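Long-range contacts in subdomain of Desmoplakin Carboxy-Terminal domain (DPCT) (PDB 1LM5), which probably helps desmoplakin bind intermediate filaments, as one of the plakin-repeat fragments of its carboxy-terminal region: residues L5-F15 with Y177-M185; L166-K174 with L192-V200. All coordinates share one frame; numbering follows the deposited sequence.

Contact 1 (L5-F15 with Y177-M185); sequences LEESSPIAAIF and YKDAINRSM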
loop_
_atom_site.group_PDB
_atom_site.type_symbol
_atom_site.label_atom_id
_atom_site.label_comp_id
_atom_site.label_asym_id
_atom_site.label_seq_id
_atom_site.Cartn_x
_atom_site.Cartn_y
_atom_site.Cartn_z
ATOM N N LEU B 5 -0.827 -17.801 11.177
ATOM C CA LEU B 5 -0.241 -16.571 10.568
ATOM C C LEU B 5 -0.733 -15.287 11.246
ATOM O O LEU B 5 -1.920 -15.150 11.562
ATOM C CB LEU B 5 -0.543 -16.541 9.064
ATOM C CG LEU B 5 -1.906 -17.034 8.568
ATOM C CD1 LEU B 5 -3.018 -16.177 9.137
ATOM C CD2 LEU B 5 -1.928 -16.989 7.050
ATOM N N GLU B 6 0.193 -14.353 11.464
ATOM C CA GLU B 6 -0.114 -13.085 12.125
ATOM C C GLU B 6 -0.720 -12.008 11.231
ATOM O O GLU B 6 -1.566 -11.232 11.675
ATOM C CB GLU B 6 1.141 -12.539 12.804
ATOM C CG GLU B 6 1.598 -13.395 13.964
ATOM C CD GLU B 6 0.461 -13.717 14.913
ATOM O OE1 GLU B 6 -0.247 -12.777 15.336
ATOM O OE2 GLU B 6 0.275 -14.910 15.236
ATOM N N GLU B 7 -0.271 -11.942 9.983
ATOM C CA GLU B 7 -0.809 -10.970 9.037
ATOM C C GLU B 7 -1.132 -11.677 7.734
ATOM O O GLU B 7 -0.635 -12.773 7.469
ATOM C CB GLU B 7 0.182 -9.830 8.773
ATOM C CG GLU B 7 1.546 -10.261 8.269
ATOM C CD GLU B 7 2.379 -10.910 9.354
ATOM O OE1 GLU B 7 2.414 -10.356 10.474
ATOM O OE2 GLU B 7 3.004 -11.961 9.091
ATOM N N SER B 8 -1.969 -11.052 6.918
ATOM C CA SER B 8 -2.341 -11.657 5.654
ATOM C C SER B 8 -3.313 -10.784 4.893
ATOM O O SER B 8 -3.849 -9.815 5.424
ATOM C CB SER B 8 -2.970 -13.028 5.906
ATOM O OG SER B 8 -3.506 -13.578 4.717
ATOM N N SER B 9 -3.530 -11.140 3.636
ATOM C CA SER B 9 -4.452 -10.424 2.776
ATOM C C SER B 9 -5.830 -10.485 3.415
ATOM O O SER B 9 -6.141 -11.417 4.159
ATOM C CB SER B 9 -4.513 -11.121 1.426
ATOM O OG SER B 9 -4.786 -12.502 1.637
ATOM N N PRO B 10 -6.677 -9.484 3.142
ATOM C CA PRO B 10 -8.011 -9.523 3.733
ATOM C C PRO B 10 -8.805 -10.665 3.095
ATOM O O PRO B 10 -8.543 -11.066 1.954
ATOM C CB PRO B 10 -8.612 -8.171 3.344
ATOM C CG PRO B 10 -7.424 -7.289 3.130
ATOM C CD PRO B 10 -6.452 -8.213 2.427
ATOM N N ILE B 11 -9.756 -11.199 3.838
ATOM C CA ILE B 11 -10.605 -12.246 3.301
ATOM C C ILE B 11 -11.325 -11.566 2.150
ATOM O O ILE B 11 -11.929 -10.509 2.321
ATOM C CB ILE B 11 -11.586 -12.713 4.359
ATOM C CG1 ILE B 11 -10.798 -13.429 5.461
ATOM C CG2 ILE B 11 -12.653 -13.610 3.745
ATOM C CD1 ILE B 11 -11.589 -13.708 6.696
ATOM N N ALA B 12 -11.256 -12.172 0.973
ATOM C CA ALA B 12 -11.848 -11.579 -0.210
ATOM C C ALA B 12 -13.253 -12.027 -0.520
ATOM O O ALA B 12 -14.075 -11.238 -0.974
ATOM C CB ALA B 12 -10.963 -11.868 -1.413
ATOM N N ALA B 13 -13.524 -13.300 -0.280
ATOM C CA ALA B 13 -14.815 -13.840 -0.610
ATOM C C ALA B 13 -15.139 -15.093 0.168
ATOM O O ALA B 13 -14.417 -15.496 1.077
ATOM C CB ALA B 13 -14.878 -14.117 -2.102
ATOM N N ILE B 14 -16.211 -15.735 -0.258
ATOM C CA ILE B 14 -16.730 -16.907 0.403
ATOM C C ILE B 14 -16.645 -18.152 -0.446
ATOM O O ILE B 14 -16.791 -18.093 -1.659
ATOM C CB ILE B 14 -18.198 -16.657 0.735
ATOM C CG1 ILE B 14 -18.301 -15.430 1.640
ATOM C CG2 ILE B 14 -18.821 -17.891 1.356
ATOM C CD1 ILE B 14 -17.690 -15.643 2.996
ATOM N N PHE B 15 -16.379 -19.283 0.190
ATOM C CA PHE B 15 -16.383 -20.512 -0.559
ATOM C C PHE B 15 -17.607 -21.247 -0.042
ATOM O O PHE B 15 -17.653 -21.683 1.112
ATOM C CB PHE B 15 -15.133 -21.352 -0.332
ATOM C CG PHE B 15 -15.077 -22.551 -1.224
ATOM C CD1 PHE B 15 -14.745 -22.410 -2.573
ATOM C CD2 PHE B 15 -15.455 -23.808 -0.748
ATOM C CE1 PHE B 15 -14.797 -23.504 -3.443
ATOM C CE2 PHE B 15 -15.510 -24.920 -1.611
ATOM C CZ PHE B 15 -15.183 -24.764 -2.958
ATOM N N TYR B 177 -11.461 -11.600 13.384
ATOM C CA TYR B 177 -10.984 -11.532 12.022
ATOM C C TYR B 177 -9.678 -12.297 11.908
ATOM O O TYR B 177 -9.383 -12.890 10.870
ATOM C CB TYR B 177 -10.764 -10.086 11.602
ATOM C CG TYR B 177 -10.670 -9.956 10.102
ATOM C CD1 TYR B 177 -11.816 -10.035 9.316
ATOM C CD2 TYR B 177 -9.446 -9.769 9.470
ATOM C CE1 TYR B 177 -11.754 -9.928 7.934
ATOM C CE2 TYR B 177 -9.367 -9.657 8.080
ATOM C CZ TYR B 177 -10.532 -9.734 7.324
ATOM O OH TYR B 177 -10.485 -9.577 5.961
ATOM N N LYS B 178 -8.882 -12.252 12.969
ATOM C CA LYS B 178 -7.621 -12.969 13.010
ATOM C C LYS B 178 -7.955 -14.452 12.826
ATOM O O LYS B 178 -7.308 -15.161 12.049
ATOM C CB LYS B 178 -6.944 -12.728 14.363
ATOM C CG LYS B 178 -5.875 -13.727 14.741
ATOM C CD LYS B 178 -4.585 -13.519 13.992
ATOM C CE LYS B 178 -3.467 -14.281 14.694
ATOM N NZ LYS B 178 -2.168 -14.155 13.974
ATOM N N ASP B 179 -8.971 -14.916 13.545
ATOM C CA ASP B 179 -9.401 -16.306 13.433
ATOM C C ASP B 179 -9.854 -16.595 12.017
ATOM O O ASP B 179 -9.559 -17.648 11.471
ATOM C CB ASP B 179 -10.589 -16.599 14.348
ATOM C CG ASP B 179 -10.236 -16.523 15.809
ATOM O OD1 ASP B 179 -11.115 -16.131 16.600
ATOM O OD2 ASP B 179 -9.091 -16.866 16.165
ATOM N N ALA B 180 -10.609 -15.661 11.451
ATOM C CA ALA B 180 -11.132 -15.811 10.107
ATOM C C ALA B 180 -9.988 -16.021 9.123
ATOM O O ALA B 180 -10.058 -16.897 8.277
ATOM C CB ALA B 180 -11.946 -14.586 9.724
ATOM N N ILE B 181 -8.930 -15.226 9.246
ATOM C CA ILE B 181 -7.801 -15.359 8.343
ATOM C C ILE B 181 -7.137 -16.715 8.537
ATOM O O ILE B 181 -6.709 -17.353 7.576
ATOM C CB ILE B 181 -6.775 -14.245 8.577
ATOM C CG1 ILE B 181 -7.387 -12.905 8.189
ATOM C CG2 ILE B 181 -5.520 -14.505 7.764
ATOM C CD1 ILE B 181 -6.521 -11.709 8.552
ATOM N N ASN B 182 -7.057 -17.165 9.781
ATOM C CA ASN B 182 -6.439 -18.455 10.046
ATOM C C ASN B 182 -7.288 -19.629 9.574
ATOM O O ASN B 182 -6.766 -20.706 9.302
ATOM C CB ASN B 182 -6.120 -18.585 11.533
ATOM C CG ASN B 182 -4.856 -17.848 11.908
ATOM O OD1 ASN B 182 -3.784 -18.128 11.367
ATOM N ND2 ASN B 182 -4.972 -16.892 12.825
ATOM N N ARG B 183 -8.597 -19.414 9.470
ATOM C CA ARG B 183 -9.521 -20.456 9.025
ATOM C C ARG B 183 -9.850 -20.313 7.550
ATOM O O ARG B 183 -10.629 -21.085 7.000
ATOM C CB ARG B 183 -10.809 -20.383 9.847
ATOM C CG ARG B 183 -10.613 -20.829 11.276
ATOM C CD ARG B 183 -11.718 -20.370 12.203
ATOM N NE ARG B 183 -11.428 -20.799 13.566
ATOM C CZ ARG B 183 -11.437 -22.070 13.963
ATOM N NH1 ARG B 183 -11.735 -23.036 13.102
ATOM N NH2 ARG B 183 -11.120 -22.376 15.212
ATOM N N SER B 184 -9.254 -19.316 6.910
ATOM C CA SER B 184 -9.493 -19.070 5.497
ATOM C C SER B 184 -8.569 -19.921 4.642
ATOM O O SER B 184 -7.552 -20.429 5.109
ATOM C CB SER B 184 -9.253 -17.596 5.168
ATOM O OG SER B 184 -7.885 -17.266 5.369
ATOM N N MET B 185 -8.939 -20.073 3.381
ATOM C CA MET B 185 -8.142 -20.849 2.447
ATOM C C MET B 185 -7.783 -19.918 1.308
ATOM O O MET B 185 -8.561 -19.029 0.959
ATOM C CB MET B 185 -8.957 -22.038 1.934
ATOM C CG MET B 185 -10.346 -21.654 1.478
ATOM S SD MET B 185 -11.382 -23.068 1.066
ATOM C CE MET B 185 -11.540 -22.882 -0.733
HETATM O O HOH W 1 -12.715 -9.442 4.688
#

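Contact 2 (L166-K174 with L192-V200); sequences LTCPKTKLK and LRLLEAASV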
loop_
_atom_site.group_PDB
_atom_site.type_symbol
_atom_site.label_atom_id
_atom_site.label_comp_id
_atom_site.label_asym_id
_atom_site.label_seq_id
_atom_site.Cartn_x
_atom_site.Cartn_y
_atom_site.Cartn_z
ATOM N N LEU B 166 -17.162 -11.857 14.483
ATOM C CA LEU B 166 -17.707 -12.552 13.331
ATOM C C LEU B 166 -18.336 -13.882 13.684
ATOM O O LEU B 166 -17.947 -14.530 14.652
ATOM C CB LEU B 166 -16.605 -12.827 12.303
ATOM C CG LEU B 166 -15.634 -11.699 11.949
ATOM C CD1 LEU B 166 -14.671 -12.191 10.874
ATOM C CD2 LEU B 166 -16.401 -10.484 11.459
ATOM N N THR B 167 -19.322 -14.278 12.896
ATOM C CA THR B 167 -19.926 -15.577 13.075
ATOM C C THR B 167 -19.270 -16.340 11.946
ATOM O O THR B 167 -19.479 -16.018 10.780
ATOM C CB THR B 167 -21.433 -15.557 12.852
ATOM O OG1 THR B 167 -22.053 -14.793 13.891
ATOM C CG2 THR B 167 -21.976 -16.971 12.857
ATOM N N CYS B 168 -18.435 -17.311 12.296
ATOM C CA CYS B 168 -17.745 -18.124 11.305
ATOM C C CYS B 168 -18.835 -18.717 10.423
ATOM O O CYS B 168 -19.699 -19.443 10.902
ATOM C CB CYS B 168 -16.956 -19.238 12.000
ATOM S SG CYS B 168 -15.953 -20.243 10.900
ATOM N N PRO B 169 -18.807 -18.408 9.122
ATOM C CA PRO B 169 -19.794 -18.895 8.153
ATOM C C PRO B 169 -19.944 -20.398 8.070
ATOM O O PRO B 169 -20.983 -20.891 7.636
ATOM C CB PRO B 169 -19.305 -18.303 6.838
ATOM C CG PRO B 169 -18.663 -17.036 7.261
ATOM C CD PRO B 169 -17.875 -17.469 8.475
ATOM N N LYS B 170 -18.911 -21.132 8.459
ATOM C CA LYS B 170 -19.001 -22.582 8.408
ATOM C C LYS B 170 -19.490 -23.162 9.740
ATOM O O LYS B 170 -20.523 -23.831 9.802
ATOM C CB LYS B 170 -17.647 -23.194 8.045
ATOM C CG LYS B 170 -17.712 -24.706 7.855
ATOM C CD LYS B 170 -16.356 -25.319 7.596
ATOM C CE LYS B 170 -16.467 -26.825 7.445
ATOM N NZ LYS B 170 -15.152 -27.438 7.098
ATOM N N THR B 171 -18.761 -22.878 10.811
ATOM C CA THR B 171 -19.109 -23.401 12.130
ATOM C C THR B 171 -20.236 -22.651 12.824
ATOM O O THR B 171 -20.898 -23.194 13.708
ATOM C CB THR B 171 -17.896 -23.379 13.065
ATOM O OG1 THR B 171 -17.524 -22.017 13.332
ATOM C CG2 THR B 171 -16.724 -24.117 12.418
ATOM N N LYS B 172 -20.445 -21.405 12.422
ATOM C CA LYS B 172 -21.471 -20.547 12.998
ATOM C C LYS B 172 -21.090 -20.085 14.400
ATOM O O LYS B 172 -21.900 -19.510 15.121
ATOM C CB LYS B 172 -22.829 -21.250 13.017
ATOM C CG LYS B 172 -23.249 -21.786 11.656
ATOM C CD LYS B 172 -23.170 -20.710 10.583
ATOM C CE LYS B 172 -23.529 -21.270 9.217
ATOM N NZ LYS B 172 -23.455 -20.234 8.144
ATOM N N LEU B 173 -19.842 -20.331 14.774
ATOM C CA LEU B 173 -19.341 -19.906 16.073
ATOM C C LEU B 173 -18.769 -18.501 15.897
ATOM O O LEU B 173 -18.477 -18.089 14.777
ATOM C CB LEU B 173 -18.257 -20.865 16.547
ATOM C CG LEU B 173 -18.728 -22.322 16.671
ATOM C CD1 LEU B 173 -17.608 -23.177 17.200
ATOM C CD2 LEU B 173 -19.933 -22.393 17.594
ATOM N N LYS B 174 -18.633 -17.766 16.994
ATOM C CA LYS B 174 -18.091 -16.416 16.924
ATOM C C LYS B 174 -16.574 -16.487 16.880
ATOM O O LYS B 174 -15.951 -17.215 17.640
ATOM C CB LYS B 174 -18.545 -15.600 18.133
ATOM C CG LYS B 174 -20.060 -15.567 18.310
ATOM C CD LYS B 174 -20.782 -15.037 17.072
ATOM C CE LYS B 174 -20.484 -13.560 16.816
ATOM N NZ LYS B 174 -21.224 -13.046 15.627
ATOM N N LEU B 192 -6.696 -15.308 -3.942
ATOM C CA LEU B 192 -7.753 -14.700 -3.137
ATOM C C LEU B 192 -8.088 -15.527 -1.910
ATOM O O LEU B 192 -8.237 -16.749 -1.981
ATOM C CB LEU B 192 -9.016 -14.515 -3.977
ATOM C CG LEU B 192 -8.946 -13.434 -5.048
ATOM C CD1 LEU B 192 -10.220 -13.454 -5.888
ATOM C CD2 LEU B 192 -8.769 -12.078 -4.373
ATOM N N ARG B 193 -8.226 -14.844 -0.780
ATOM C CA ARG B 193 -8.524 -15.515 0.470
ATOM C C ARG B 193 -10.015 -15.697 0.637
ATOM O O ARG B 193 -10.778 -14.734 0.589
ATOM C CB ARG B 193 -7.953 -14.712 1.625
ATOM C CG ARG B 193 -7.986 -15.407 2.950
ATOM C CD ARG B 193 -7.099 -14.636 3.928
ATOM N NE ARG B 193 -5.721 -14.606 3.455
ATOM C CZ ARG B 193 -4.868 -15.620 3.568
ATOM N NH1 ARG B 193 -5.238 -16.751 4.150
ATOM N NH2 ARG B 193 -3.646 -15.506 3.072
ATOM N N LEU B 194 -10.419 -16.947 0.836
ATOM C CA LEU B 194 -11.825 -17.286 0.981
ATOM C C LEU B 194 -12.124 -17.885 2.338
ATOM O O LEU B 194 -11.281 -18.552 2.932
ATOM C CB LEU B 194 -12.244 -18.316 -0.072
ATOM C CG LEU B 194 -11.824 -18.107 -1.526
ATOM C CD1 LEU B 194 -12.532 -19.139 -2.404
ATOM C CD2 LEU B 194 -12.173 -16.699 -1.964
ATOM N N LEU B 195 -13.339 -17.642 2.806
ATOM C CA LEU B 195 -13.807 -18.186 4.067
ATOM C C LEU B 195 -14.915 -19.155 3.690
ATOM O O LEU B 195 -15.835 -18.782 2.960
ATOM C CB LEU B 195 -14.405 -17.091 4.936
ATOM C CG LEU B 195 -13.820 -16.816 6.310
ATOM C CD1 LEU B 195 -14.800 -15.949 7.089
ATOM C CD2 LEU B 195 -13.525 -18.119 7.029
ATOM N N GLU B 196 -14.835 -20.392 4.167
ATOM C CA GLU B 196 -15.876 -21.357 3.856
ATOM C C GLU B 196 -17.174 -21.015 4.586
ATOM O O GLU B 196 -17.154 -20.476 5.691
ATOM C CB GLU B 196 -15.431 -22.764 4.240
ATOM C CG GLU B 196 -14.322 -23.292 3.369
ATOM C CD GLU B 196 -13.932 -24.716 3.724
ATOM O OE1 GLU B 196 -13.003 -25.244 3.078
ATOM O OE2 GLU B 196 -14.549 -25.303 4.640
ATOM N N ALA B 197 -18.299 -21.330 3.954
ATOM C CA ALA B 197 -19.604 -21.073 4.533
ATOM C C ALA B 197 -20.522 -22.235 4.179
ATOM O O ALA B 197 -20.462 -22.773 3.070
ATOM C CB ALA B 197 -20.179 -19.779 3.990
ATOM N N ALA B 198 -21.362 -22.614 5.128
ATOM C CA ALA B 198 -22.301 -23.709 4.938
ATOM C C ALA B 198 -23.628 -23.293 5.545
ATOM O O ALA B 198 -23.671 -22.392 6.383
ATOM C CB ALA B 198 -21.778 -24.970 5.624
ATOM N N SER B 199 -24.707 -23.942 5.107
ATOM C CA SER B 199 -26.051 -23.662 5.613
ATOM C C SER B 199 -26.365 -24.598 6.767
ATOM O O SER B 199 -25.835 -25.706 6.830
ATOM C CB SER B 199 -27.106 -23.879 4.523
ATOM O OG SER B 199 -27.076 -22.852 3.552
ATOM N N VAL B 200 -27.226 -24.157 7.677
ATOM C CA VAL B 200 -27.604 -24.991 8.809
ATOM C C VAL B 200 -29.128 -25.064 8.905
ATOM O O VAL B 200 -29.672 -24.760 9.991
ATOM C CB VAL B 200 -27.030 -24.432 10.132
ATOM C CG1 VAL B 200 -27.260 -25.428 11.263
ATOM C CG2 VAL B 200 -25.547 -24.145 9.974
#

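Contact 1 (L5-F15 with Y177-M185)
The hydroxyl of Tyr177 grips both polar backbone atoms of Ile11, one directly and one through water 1. Ile11 N donates to Tyr177 OH at 2.8 Å, with an N-H...acceptor angle of 150°. The same OH donates to the water, which lies at the ring edge, in its plane, at 2.6 Å from OH. That water in turn donates to Ile11 O at 2.7 Å, closing a ring of bonds. With CG anti to the backbone N (chi1 -163°), the Tyr177 side chain carries OH to Pro10 CA and Ile11 N. Ile181 sends its CG2 branch to Ser8 CB and to Leu5 CD1, the latter modelled at 3.3 Å, closer than carbons normally pack. Beside it, Asn182 OD1 accepts from Leu5 N at 3.0 Å, in the carbonyl plane. Lys178 NZ is modelled as donating to Leu5 O and forming a salt bridge with Glu6 OE1, but its place is uncertain because a neighbour stands too close; Glu6 OE1 also hydrogen-bonds Thr159 OG1. At the far end Met185 CE makes a CH-pi contact over a face of Phe15, 3.9 Å from the ring centroid and 25° off the normal; SD, oblique to the ring, adds a Met-aromatic contact. Helix 177-183 packs across strand 11-15, the short axes 9.9 Å apart, a helix-on-sheet contact in this plakin-repeat fragment.

Contact 2 (L166-K174 with L192-V200)
Lys172 and Ala198 meet through a lysine ammonium that ties a turn to the loop residue following strand 193-197. The Lys172 side chain leaves a residue with left-handed backbone torsions, and its CB points toward 192-200. CG comes next and lies 3.7 Å from Val200 CG2. The chain then bends (chi2 -52°) and runs extended through CD, so that CE also packs against Val200 CG2, at 3.6 Å; the two side chains run antiparallel where they touch. At the tip, NZ donates to Ala198 O at 2.8 Å, nearly along the C=O axis, the C=O...NZ angle being 173°. The same NZ donates back into its own turn, to Pro169 O at 2.6 Å.

Pro169 O is therefore a shared acceptor. Ala198 N donates to it at 3.1 Å, with an N-H...acceptor angle of 167°, and arrives from the opposite face of the carbonyl plane to NZ, above that plane rather than on a lone pair. The Pro169 ring makes the apolar part of the contact: CD rests on Leu195 CD1 at 3.7 Å, and CB abuts Glu196 O and Ala197 CB, the two carbons being modelled closer than normal contact. On the exposed flank Lys170 stretches out fully extended beside Glu196 and in the same direction, and NZ meets OE2 in a weak salt-bridge bond of 3.3 Å.

Two carbonyl oxygens held by one ammonium suggest that the Lys172 charge probably helps draw the carbonyl dipoles of Pro169 and Ala198 together. The charge pairing at Lys170 is long and probably contributes less to joining turn and strand than the bonds centred on Pro169 O.

How the contacts relate
The two contacts interleave along the chain, in the order 5-15, 166-174, 177-185, 192-200, and their centres lie about 11 Å apart on one side of the chain's centre. They share a mixed sheet in which strand 193-197 lies between strand 11-16, parallel to it, and strand 185-186, antiparallel to it. Ala12 N to Arg193 O, at 2.6 Å, and Leu194 N to Met185 O, at 2.8 Å, are probable hydrogen bonds on its two sides. Arg193 further bonds Ser9 OG and Ser184 OG with its guanidinium, and Leu42 of helix 36-47 touches residues of both contacts. Strand 193-197 also touches helix 177-183 through side chains, so early and late parts of the chain become neighbours.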